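Phospholipase C-beta (PLC-beta) (Sepia officinalis, PDB 3QR0) belongs to the phospholipase C-beta family and joins PH, EF-hand-like, TIM-barrel and C2 domains in one chain that carries a bound calcium ion. Local coordinates at residues Leu611-Tyr616 with Gly621-Pro626; Leu329-Ile334 with Phe628-Asp633; Arg228-Gly233 with Asp698-Glu703. All blocks are in the same frame, centred on the assembly; numbering follows the deposited sequence.

Contact 1: residues Leu611-Tyr616 with Gly621-Pro626; sequences LGVFEY and GYLLKP
L623 packs against F614 with its CD1 branch laid over one face of the phenyl ring, a compact example of a CH-pi contact. The methyl lies 4.0 Å from the ring centroid, L623 CD1 to F614, and 26° off the ring normal, so it is displaced toward the rim. The bond from CA to CB of L623 already points at the other segment, and CG standing anti to the carbonyl carbon (chi1 -65°) carries both methyls across. CD1 also comes to 3.6 Å from V613 O, while F614 CE1 lies 3.5 Å from G621 O, which is set obliquely to the ring. This part, made of methyl, ring and two backbone carbonyls, is tight; around it the fit is looser. V613 CG2 stays 4.1 Å from L623 CD1, and Y616 CB is 4.4 Å from L623 CD2, on a leucine that remains partly exposed.

The polar side is held by water. Water 1 donates to F614 O at 2.7 Å and to Y616 O at 2.8 Å, and accepts from G621 N at 2.8 Å. Beyond the two segments, V613 and Y616 lean on strand 730-737. The chemistry implies a division of labour: methyl and ring supply the close fit, and one water satisfies three backbone groups where the backbones of 614-616 and G621 do not bond directly.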
loop_
_atom_site.group_PDB
_atom_site.type_symbol
_atom_site.label_atom_id
_atom_site.label_comp_id
_atom_site.label_asym_id
_atom_site.label_seq_id
_atom_site.Cartn_x
_atom_site.Cartn_y
_atom_site.Cartn_z
ATOM N N LEU A 611 4.412 1.508 1.485
ATOM C CA LEU A 611 3.196 1.007 0.851
ATOM C C LEU A 611 1.973 1.812 1.290
ATOM O O LEU A 611 1.079 2.071 0.484
ATOM C CB LEU A 611 3.005 -0.479 1.142
ATOM C CG LEU A 611 4.120 -1.363 0.571
ATOM C CD1 LEU A 611 3.930 -2.806 1.013
ATOM C CD2 LEU A 611 4.173 -1.257 -0.935
ATOM N N GLY A 612 1.963 2.236 2.552
ATOM C CA GLY A 612 0.921 3.111 3.070
ATOM C C GLY A 612 0.763 4.434 2.339
ATOM O O GLY A 612 -0.360 4.820 1.993
ATOM N N VAL A 613 1.869 5.132 2.093
ATOM C CA VAL A 613 1.796 6.456 1.475
ATOM C C VAL A 613 1.526 6.386 -0.024
ATOM O O VAL A 613 0.797 7.225 -0.560
ATOM C CB VAL A 613 3.051 7.339 1.756
ATOM C CG1 VAL A 613 3.304 7.456 3.274
ATOM C CG2 VAL A 613 4.277 6.815 1.051
ATOM N N PHE A 614 2.085 5.374 -0.689
ATOM C CA PHE A 614 1.929 5.228 -2.138
ATOM C C PHE A 614 0.615 4.551 -2.563
ATOM O O PHE A 614 0.392 4.343 -3.756
ATOM C CB PHE A 614 3.144 4.506 -2.753
ATOM C CG PHE A 614 4.322 5.412 -3.008
ATOM C CD1 PHE A 614 4.244 6.419 -3.956
ATOM C CD2 PHE A 614 5.503 5.268 -2.292
ATOM C CE1 PHE A 614 5.323 7.258 -4.198
ATOM C CE2 PHE A 614 6.581 6.104 -2.526
ATOM C CZ PHE A 614 6.490 7.099 -3.482
ATOM N N GLU A 615 -0.253 4.223 -1.607
ATOM C CA GLU A 615 -1.623 3.840 -1.930
ATOM C C GLU A 615 -2.366 5.027 -2.531
ATOM O O GLU A 615 -3.231 4.857 -3.387
ATOM C CB GLU A 615 -2.386 3.358 -0.693
ATOM C CG GLU A 615 -3.761 2.797 -1.052
ATOM C CD GLU A 615 -4.576 2.366 0.135
ATOM O OE1 GLU A 615 -4.324 2.847 1.262
ATOM O OE2 GLU A 615 -5.480 1.525 -0.067
ATOM N N TYR A 616 -2.014 6.228 -2.076
ATOM C CA TYR A 616 -2.686 7.449 -2.508
ATOM C C TYR A 616 -2.277 7.858 -3.926
ATOM O O TYR A 616 -1.355 7.291 -4.509
ATOM C CB TYR A 616 -2.455 8.570 -1.482
ATOM C CG TYR A 616 -3.197 8.301 -0.192
ATOM C CD1 TYR A 616 -4.517 8.700 -0.040
ATOM C CD2 TYR A 616 -2.594 7.614 0.858
ATOM C CE1 TYR A 616 -5.218 8.444 1.126
ATOM C CE2 TYR A 616 -3.287 7.353 2.031
ATOM C CZ TYR A 616 -4.604 7.770 2.154
ATOM O OH TYR A 616 -5.312 7.527 3.303
ATOM N N GLY A 621 2.043 5.164 -7.957
ATOM C CA GLY A 621 3.469 5.137 -7.660
ATOM C C GLY A 621 4.129 6.504 -7.744
ATOM O O GLY A 621 5.349 6.601 -7.638
ATOM N N TYR A 622 3.325 7.554 -7.933
ATOM C CA TYR A 622 3.808 8.937 -7.980
ATOM C C TYR A 622 3.062 9.812 -6.983
ATOM O O TYR A 622 1.836 9.815 -6.963
ATOM C CB TYR A 622 3.621 9.518 -9.384
ATOM C CG TYR A 622 4.638 9.015 -10.365
ATOM C CD1 TYR A 622 4.516 7.753 -10.941
ATOM C CD2 TYR A 622 5.737 9.796 -10.714
ATOM C CE1 TYR A 622 5.469 7.286 -11.839
ATOM C CE2 TYR A 622 6.683 9.342 -11.594
ATOM C CZ TYR A 622 6.547 8.088 -12.158
ATOM O OH TYR A 622 7.500 7.643 -13.035
ATOM N N LEU A 623 3.810 10.556 -6.168
ATOM C CA LEU A 623 3.243 11.551 -5.265
ATOM C C LEU A 623 3.939 12.882 -5.527
ATOM O O LEU A 623 5.171 12.946 -5.569
ATOM C CB LEU A 623 3.453 11.147 -3.808
ATOM C CG LEU A 623 2.748 9.876 -3.336
ATOM C CD1 LEU A 623 3.293 9.422 -1.979
ATOM C CD2 LEU A 623 1.250 10.100 -3.273
ATOM N N LEU A 624 3.152 13.938 -5.705
ATOM C CA LEU A 624 3.700 15.264 -5.954
ATOM C C LEU A 624 4.332 15.803 -4.675
ATOM O O LEU A 624 3.693 15.792 -3.622
ATOM C CB LEU A 624 2.592 16.210 -6.437
ATOM C CG LEU A 624 3.022 17.613 -6.875
ATOM C CD1 LEU A 624 3.963 17.509 -8.067
ATOM C CD2 LEU A 624 1.808 18.481 -7.210
ATOM N N LYS A 625 5.576 16.268 -4.757
ATOM C CA LYS A 625 6.233 16.878 -3.600
ATOM C C LYS A 625 5.508 18.169 -3.166
ATOM O O LYS A 625 4.885 18.849 -3.985
ATOM C CB LYS A 625 7.713 17.170 -3.894
ATOM C CG LYS A 625 8.569 15.909 -4.078
ATOM C CD LYS A 625 10.073 16.196 -3.995
ATOM C CE LYS A 625 10.670 16.492 -5.342
ATOM N NZ LYS A 625 12.080 16.967 -5.266
ATOM N N PRO A 626 5.573 18.504 -1.868
ATOM C CA PRO A 626 4.956 19.759 -1.424
ATOM C C PRO A 626 5.471 20.980 -2.205
ATOM O O PRO A 626 6.633 21.017 -2.599
ATOM C CB PRO A 626 5.357 19.846 0.050
ATOM C CG PRO A 626 5.564 18.433 0.474
ATOM C CD PRO A 626 6.095 17.711 -0.739
HETATM O O HOH W 1 1.014 6.304 -5.567
#

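Contact 2: residues Leu329-Ile334 with Phe628-Asp633; sequences LAAYYI and FMRKLD
The small antiparallel sheet made by strands 332-334 and 622-624 is met by the short, weakly bonded helix 627-630 that follows its second strand. On one side the contact uses A331, in the 3-10 turn that leads into strand 332-334, and Y333 in the strand itself; on the other it uses R630 and M629. The backbones approach most closely at A331 and R630, whose CA atoms are 6.4 Å apart. Here the arginine offers its aliphatic part: R630 CD sits 3.6 Å from A331 CB and 4.0 Å from A331 O. The arginine leaves its backbone with CG anti to the carbonyl carbon and bends at chi3 (-92°), which brings NE to K625 O in a hydrogen bond. K625, just after strand 622-624, is also paired with A331 through the backbone, and so bonds to both the arginine and the alanine that it touches.

The second point of contact is apolar on one side and polar on the other. M629 is folded at both chi2 and chi3, so that its terminal methyl, CE, arrives 3.9 Å from Y333 OH. The two side chains cross at about a right angle. The hydroxyl has its strong partner elsewhere, in a hydrogen bond with W589 O, and the tyrosine ring meets the ring of W589 with the planes at about 45°; the methionine is therefore a packing neighbour that fills in beside a phenol already engaged.

With few atoms in touch, the contact is slight in area. It brings strand 332-334 of the X sequence, with the turn before it, beside the helix that follows strand 622-624 of the Y sequence. This is consistent with the X and Y sequences, far apart in the chain, forming one TIM-barrel-type domain, here with an antiparallel pair of strands.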
loop_
_atom_site.group_PDB
_atom_site.type_symbol
_atom_site.label_atom_id
_atom_site.label_comp_id
_atom_site.label_asym_id
_atom_site.label_seq_id
_atom_site.Cartn_x
_atom_site.Cartn_y
_atom_site.Cartn_z
ATOM N N LEU A 329 9.534 15.436 -13.877
ATOM C CA LEU A 329 9.772 14.206 -13.080
ATOM C C LEU A 329 10.421 14.464 -11.721
ATOM O O LEU A 329 10.130 13.768 -10.742
ATOM C CB LEU A 329 10.667 13.210 -13.835
ATOM C CG LEU A 329 10.011 12.099 -14.659
ATOM C CD1 LEU A 329 11.084 11.300 -15.410
ATOM C CD2 LEU A 329 9.190 11.174 -13.773
ATOM N N ALA A 330 11.327 15.438 -11.679
ATOM C CA ALA A 330 12.031 15.802 -10.448
ATOM C C ALA A 330 11.088 16.278 -9.327
ATOM O O ALA A 330 11.481 16.307 -8.168
ATOM C CB ALA A 330 13.093 16.878 -10.744
ATOM N N ALA A 331 9.852 16.623 -9.677
ATOM C CA ALA A 331 8.874 17.146 -8.722
ATOM C C ALA A 331 8.129 16.085 -7.900
ATOM O O ALA A 331 7.305 16.432 -7.064
ATOM C CB ALA A 331 7.864 18.034 -9.460
ATOM N N TYR A 332 8.424 14.808 -8.119
ATOM C CA TYR A 332 7.633 13.730 -7.532
ATOM C C TYR A 332 8.448 12.802 -6.652
ATOM O O TYR A 332 9.633 12.581 -6.892
ATOM C CB TYR A 332 6.978 12.905 -8.641
ATOM C CG TYR A 332 6.065 13.725 -9.501
ATOM C CD1 TYR A 332 4.706 13.813 -9.226
ATOM C CD2 TYR A 332 6.564 14.441 -10.578
ATOM C CE1 TYR A 332 3.861 14.591 -10.017
ATOM C CE2 TYR A 332 5.733 15.220 -11.367
ATOM C CZ TYR A 332 4.389 15.294 -11.081
ATOM O OH TYR A 332 3.585 16.072 -11.874
ATOM N N TYR A 333 7.793 12.244 -5.643
ATOM C CA TYR A 333 8.311 11.069 -4.966
ATOM C C TYR A 333 7.820 9.878 -5.783
ATOM O O TYR A 333 6.637 9.800 -6.109
ATOM C CB TYR A 333 7.790 10.980 -3.536
ATOM C CG TYR A 333 8.216 12.115 -2.640
ATOM C CD1 TYR A 333 9.562 12.460 -2.506
ATOM C CD2 TYR A 333 7.278 12.828 -1.901
ATOM C CE1 TYR A 333 9.957 13.502 -1.671
ATOM C CE2 TYR A 333 7.663 13.870 -1.062
ATOM C CZ TYR A 333 9.001 14.200 -0.948
ATOM O OH TYR A 333 9.379 15.235 -0.121
ATOM N N ILE A 334 8.733 8.977 -6.127
ATOM C CA ILE A 334 8.458 7.869 -7.042
ATOM C C ILE A 334 8.767 6.549 -6.323
ATOM O O ILE A 334 9.886 6.332 -5.856
ATOM C CB ILE A 334 9.309 7.989 -8.324
ATOM C CG1 ILE A 334 9.112 9.363 -8.980
ATOM C CG2 ILE A 334 8.963 6.870 -9.311
ATOM C CD1 ILE A 334 9.926 9.571 -10.253
ATOM N N PHE A 628 6.382 23.956 -1.455
ATOM C CA PHE A 628 7.559 24.643 -0.924
ATOM C C PHE A 628 8.864 23.934 -1.314
ATOM O O PHE A 628 9.899 24.586 -1.424
ATOM C CB PHE A 628 7.463 24.842 0.598
ATOM C CG PHE A 628 7.861 23.641 1.405
ATOM C CD1 PHE A 628 9.139 23.539 1.935
ATOM C CD2 PHE A 628 6.953 22.622 1.651
ATOM C CE1 PHE A 628 9.510 22.428 2.692
ATOM C CE2 PHE A 628 7.315 21.508 2.400
ATOM C CZ PHE A 628 8.596 21.413 2.923
ATOM N N MET A 629 8.795 22.619 -1.538
ATOM C CA MET A 629 9.952 21.817 -1.966
ATOM C C MET A 629 10.251 21.953 -3.455
ATOM O O MET A 629 11.305 21.509 -3.914
ATOM C CB MET A 629 9.719 20.323 -1.686
ATOM C CG MET A 629 9.449 19.970 -0.237
ATOM S SD MET A 629 10.950 19.901 0.745
ATOM C CE MET A 629 11.696 18.396 0.110
ATOM N N ARG A 630 9.307 22.518 -4.209
ATOM C CA ARG A 630 9.462 22.714 -5.649
ATOM C C ARG A 630 9.766 24.167 -6.017
ATOM O O ARG A 630 10.114 24.454 -7.160
ATOM C CB ARG A 630 8.193 22.261 -6.374
ATOM C CG ARG A 630 7.891 20.777 -6.199
ATOM C CD ARG A 630 6.680 20.336 -7.000
ATOM N NE ARG A 630 5.435 20.407 -6.232
ATOM C CZ ARG A 630 4.437 21.264 -6.441
ATOM N NH1 ARG A 630 4.494 22.174 -7.409
ATOM N NH2 ARG A 630 3.358 21.205 -5.672
ATOM N N LYS A 631 9.630 25.082 -5.062
ATOM C CA LYS A 631 9.880 26.500 -5.326
ATOM C C LYS A 631 11.376 26.767 -5.437
ATOM O O LYS A 631 12.119 26.579 -4.477
ATOM C CB LYS A 631 9.255 27.385 -4.241
ATOM C CG LYS A 631 7.758 27.569 -4.409
ATOM C CD LYS A 631 7.208 28.712 -3.563
ATOM C CE LYS A 631 5.756 29.006 -3.937
ATOM N NZ LYS A 631 5.091 29.922 -2.967
ATOM N N LEU A 632 11.801 27.210 -6.619
ATOM C CA LEU A 632 13.220 27.391 -6.925
ATOM C C LEU A 632 13.892 28.488 -6.094
ATOM O O LEU A 632 15.087 28.410 -5.813
ATOM C CB LEU A 632 13.407 27.697 -8.416
ATOM C CG LEU A 632 13.016 26.577 -9.385
ATOM C CD1 LEU A 632 13.183 27.035 -10.818
ATOM C CD2 LEU A 632 13.835 25.321 -9.135
ATOM N N ASP A 633 13.127 29.500 -5.704
ATOM C CA ASP A 633 13.678 30.648 -4.969
ATOM C C ASP A 633 13.713 30.452 -3.443
ATOM O O ASP A 633 14.203 31.325 -2.724
ATOM C CB ASP A 633 12.928 31.947 -5.333
ATOM C CG ASP A 633 11.413 31.837 -5.168
ATOM O OD1 ASP A 633 10.847 30.762 -5.459
ATOM O OD2 ASP A 633 10.779 32.840 -4.767
#

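Contact 3: residues Arg228-Gly233 with Asp698-Glu703; sequences RSEIEG and DPYYDE
Torsions of both residues bring Y700 and E230 alongside each other: the tyrosine extends its CG opposite the backbone N (chi1 -179°), while the glutamate holds CG between N and the carbonyl carbon (chi1 65°) and then bends at chi2. The side chains run past each other in opposite directions, with E230 CB 3.7 Å from Y700 CE1. The carboxylate plane is only 8° from that of the ring, and E230 OE1 lies 4.0 Å from Y700 CE1. Over the face of the ring comes S229, its CB 4.1 Å from Y700 CE2, and D702 CB covers the opposite face from within the tyrosine's own loop.

The glutamate is fixed by a salt bridge with its neighbour R228, which grips a single oxygen side-on. R228 NE and R228 NH2 each stand 2.9 Å from E230 OE2, both from the same face of the carboxylate, with that oxygen almost in the guanidinium plane. S658 OG, outside the segments, is a strong hydrogen-bond partner of E230 OE2, so the gathering of polar groups would be expected to stabilise a negative charge there.

R228 also reaches H747 through NH2. The contact sets segment 228-233, which runs on into helix 230-238 of the EF-hand-like region, against a C2-domain loop: E230 and Y700 both rest on I657 of strand 650-660, and I231 packs onto helix 299-307.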
loop_
_atom_site.group_PDB
_atom_site.type_symbol
_atom_site.label_atom_id
_atom_site.label_comp_id
_atom_site.label_asym_id
_atom_site.label_seq_id
_atom_site.Cartn_x
_atom_site.Cartn_y
_atom_site.Cartn_z
ATOM N N ARG A 228 -19.890 -1.608 22.670
ATOM C CA ARG A 228 -19.238 -0.360 22.303
ATOM C C ARG A 228 -19.557 0.685 23.385
ATOM O O ARG A 228 -20.261 1.668 23.139
ATOM C CB ARG A 228 -19.708 0.084 20.916
ATOM C CG ARG A 228 -19.452 -0.950 19.802
ATOM C CD ARG A 228 -17.962 -1.202 19.570
ATOM N NE ARG A 228 -17.248 0.052 19.342
ATOM C CZ ARG A 228 -17.105 0.653 18.163
ATOM N NH1 ARG A 228 -17.596 0.115 17.048
ATOM N NH2 ARG A 228 -16.452 1.807 18.104
ATOM N N SER A 229 -19.009 0.447 24.577
ATOM C CA SER A 229 -19.276 1.243 25.782
ATOM C C SER A 229 -19.049 2.732 25.601
ATOM O O SER A 229 -19.738 3.544 26.219
ATOM C CB SER A 229 -18.374 0.772 26.928
ATOM O OG SER A 229 -18.646 -0.569 27.270
ATOM N N GLU A 230 -18.061 3.071 24.776
ATOM C CA GLU A 230 -17.677 4.454 24.525
ATOM C C GLU A 230 -18.785 5.314 23.910
ATOM O O GLU A 230 -18.769 6.536 24.051
ATOM C CB GLU A 230 -16.439 4.506 23.613
ATOM C CG GLU A 230 -16.642 3.971 22.169
ATOM C CD GLU A 230 -16.341 2.485 22.015
ATOM O OE1 GLU A 230 -16.495 1.733 23.000
ATOM O OE2 GLU A 230 -15.954 2.064 20.899
ATOM N N ILE A 231 -19.729 4.682 23.217
ATOM C CA ILE A 231 -20.716 5.416 22.431
ATOM C C ILE A 231 -21.671 6.213 23.323
ATOM O O ILE A 231 -22.118 7.284 22.932
ATOM C CB ILE A 231 -21.508 4.480 21.476
ATOM C CG1 ILE A 231 -20.562 3.803 20.476
ATOM C CG2 ILE A 231 -22.566 5.251 20.711
ATOM C CD1 ILE A 231 -19.822 4.769 19.549
ATOM N N GLU A 232 -21.953 5.700 24.522
ATOM C CA GLU A 232 -22.836 6.380 25.472
ATOM C C GLU A 232 -22.303 7.766 25.849
ATOM O O GLU A 232 -23.013 8.767 25.727
ATOM C CB GLU A 232 -23.028 5.526 26.735
ATOM C CG GLU A 232 -24.039 6.079 27.742
ATOM C CD GLU A 232 -25.456 6.137 27.193
ATOM O OE1 GLU A 232 -25.939 5.110 26.660
ATOM O OE2 GLU A 232 -26.092 7.210 27.301
ATOM N N GLY A 233 -21.059 7.813 26.311
ATOM C CA GLY A 233 -20.409 9.077 26.642
ATOM C C GLY A 233 -20.290 10.006 25.443
ATOM O O GLY A 233 -20.480 11.213 25.568
ATOM N N ASP A 698 -13.614 -6.988 21.270
ATOM C CA ASP A 698 -13.953 -5.591 21.530
ATOM C C ASP A 698 -13.197 -4.977 22.717
ATOM O O ASP A 698 -13.816 -4.484 23.651
ATOM C CB ASP A 698 -15.476 -5.435 21.690
ATOM C CG ASP A 698 -16.051 -6.243 22.852
ATOM O OD1 ASP A 698 -15.315 -7.009 23.506
ATOM O OD2 ASP A 698 -17.265 -6.103 23.113
ATOM N N PRO A 699 -11.852 -4.984 22.665
ATOM C CA PRO A 699 -11.067 -4.378 23.746
ATOM C C PRO A 699 -11.338 -2.880 23.869
ATOM O O PRO A 699 -11.435 -2.197 22.854
ATOM C CB PRO A 699 -9.617 -4.629 23.315
ATOM C CG PRO A 699 -9.682 -4.809 21.827
ATOM C CD PRO A 699 -10.989 -5.501 21.584
ATOM N N TYR A 700 -11.464 -2.385 25.099
ATOM C CA TYR A 700 -11.766 -0.971 25.344
ATOM C C TYR A 700 -10.602 -0.313 26.083
ATOM O O TYR A 700 -10.490 -0.417 27.297
ATOM C CB TYR A 700 -13.084 -0.855 26.127
ATOM C CG TYR A 700 -13.560 0.556 26.448
ATOM C CD1 TYR A 700 -13.445 1.589 25.524
ATOM C CD2 TYR A 700 -14.168 0.842 27.671
ATOM C CE1 TYR A 700 -13.894 2.878 25.819
ATOM C CE2 TYR A 700 -14.624 2.127 27.974
ATOM C CZ TYR A 700 -14.487 3.137 27.036
ATOM O OH TYR A 700 -14.926 4.408 27.316
ATOM N N TYR A 701 -9.728 0.359 25.336
ATOM C CA TYR A 701 -8.493 0.915 25.903
ATOM C C TYR A 701 -8.775 2.178 26.707
ATOM O O TYR A 701 -8.237 2.351 27.801
ATOM C CB TYR A 701 -7.461 1.222 24.808
ATOM C CG TYR A 701 -7.196 0.062 23.878
ATOM C CD1 TYR A 701 -6.350 -0.987 24.251
ATOM C CD2 TYR A 701 -7.803 0.002 22.634
ATOM C CE1 TYR A 701 -6.115 -2.058 23.392
ATOM C CE2 TYR A 701 -7.575 -1.061 21.773
ATOM C CZ TYR A 701 -6.734 -2.087 22.155
ATOM O OH TYR A 701 -6.524 -3.135 21.286
ATOM N N ASP A 702 -9.620 3.052 26.159
ATOM C CA ASP A 702 -9.942 4.330 26.783
ATOM C C ASP A 702 -8.667 5.017 27.275
ATOM O O ASP A 702 -8.534 5.354 28.457
ATOM C CB ASP A 702 -10.934 4.121 27.934
ATOM C CG ASP A 702 -11.474 5.426 28.489
ATOM O OD1 ASP A 702 -11.576 6.414 27.733
ATOM O OD2 ASP A 702 -11.800 5.458 29.685
ATOM N N GLU A 703 -7.725 5.201 26.360
ATOM C CA GLU A 703 -6.405 5.709 26.710
ATOM C C GLU A 703 -6.398 7.225 26.703
ATOM O O GLU A 703 -7.065 7.847 25.881
ATOM C CB GLU A 703 -5.357 5.190 25.726
ATOM C CG GLU A 703 -3.911 5.378 26.181
ATOM C CD GLU A 703 -3.558 4.568 27.420
ATOM O OE1 GLU A 703 -4.102 3.457 27.597
ATOM O OE2 GLU A 703 -2.722 5.046 28.219
#

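Contacts 1 and 2 form one neighbourhood, with centres 14 Å apart. They share the two-stranded sheet of 332-334 and 622-624, and helix 627-630 follows directly on the second strand. L623 and Y333 are bonded through their backbones, and F614 CE1 packs on Y333 O, 3.4 Å away. Contact 3 lies elsewhere, about 33 Å from contact 1 and 44 Å from contact 2, centre to centre, and touches neither. In sequence, 228-233 comes first and 698-703 last, with 329-334 and 628-633 between them and contact 1 innermost. The pattern is of local closure at contact 1, joining of far-apart sequence at contact 2, and docking of an EF-hand-like region on C2 at contact 3.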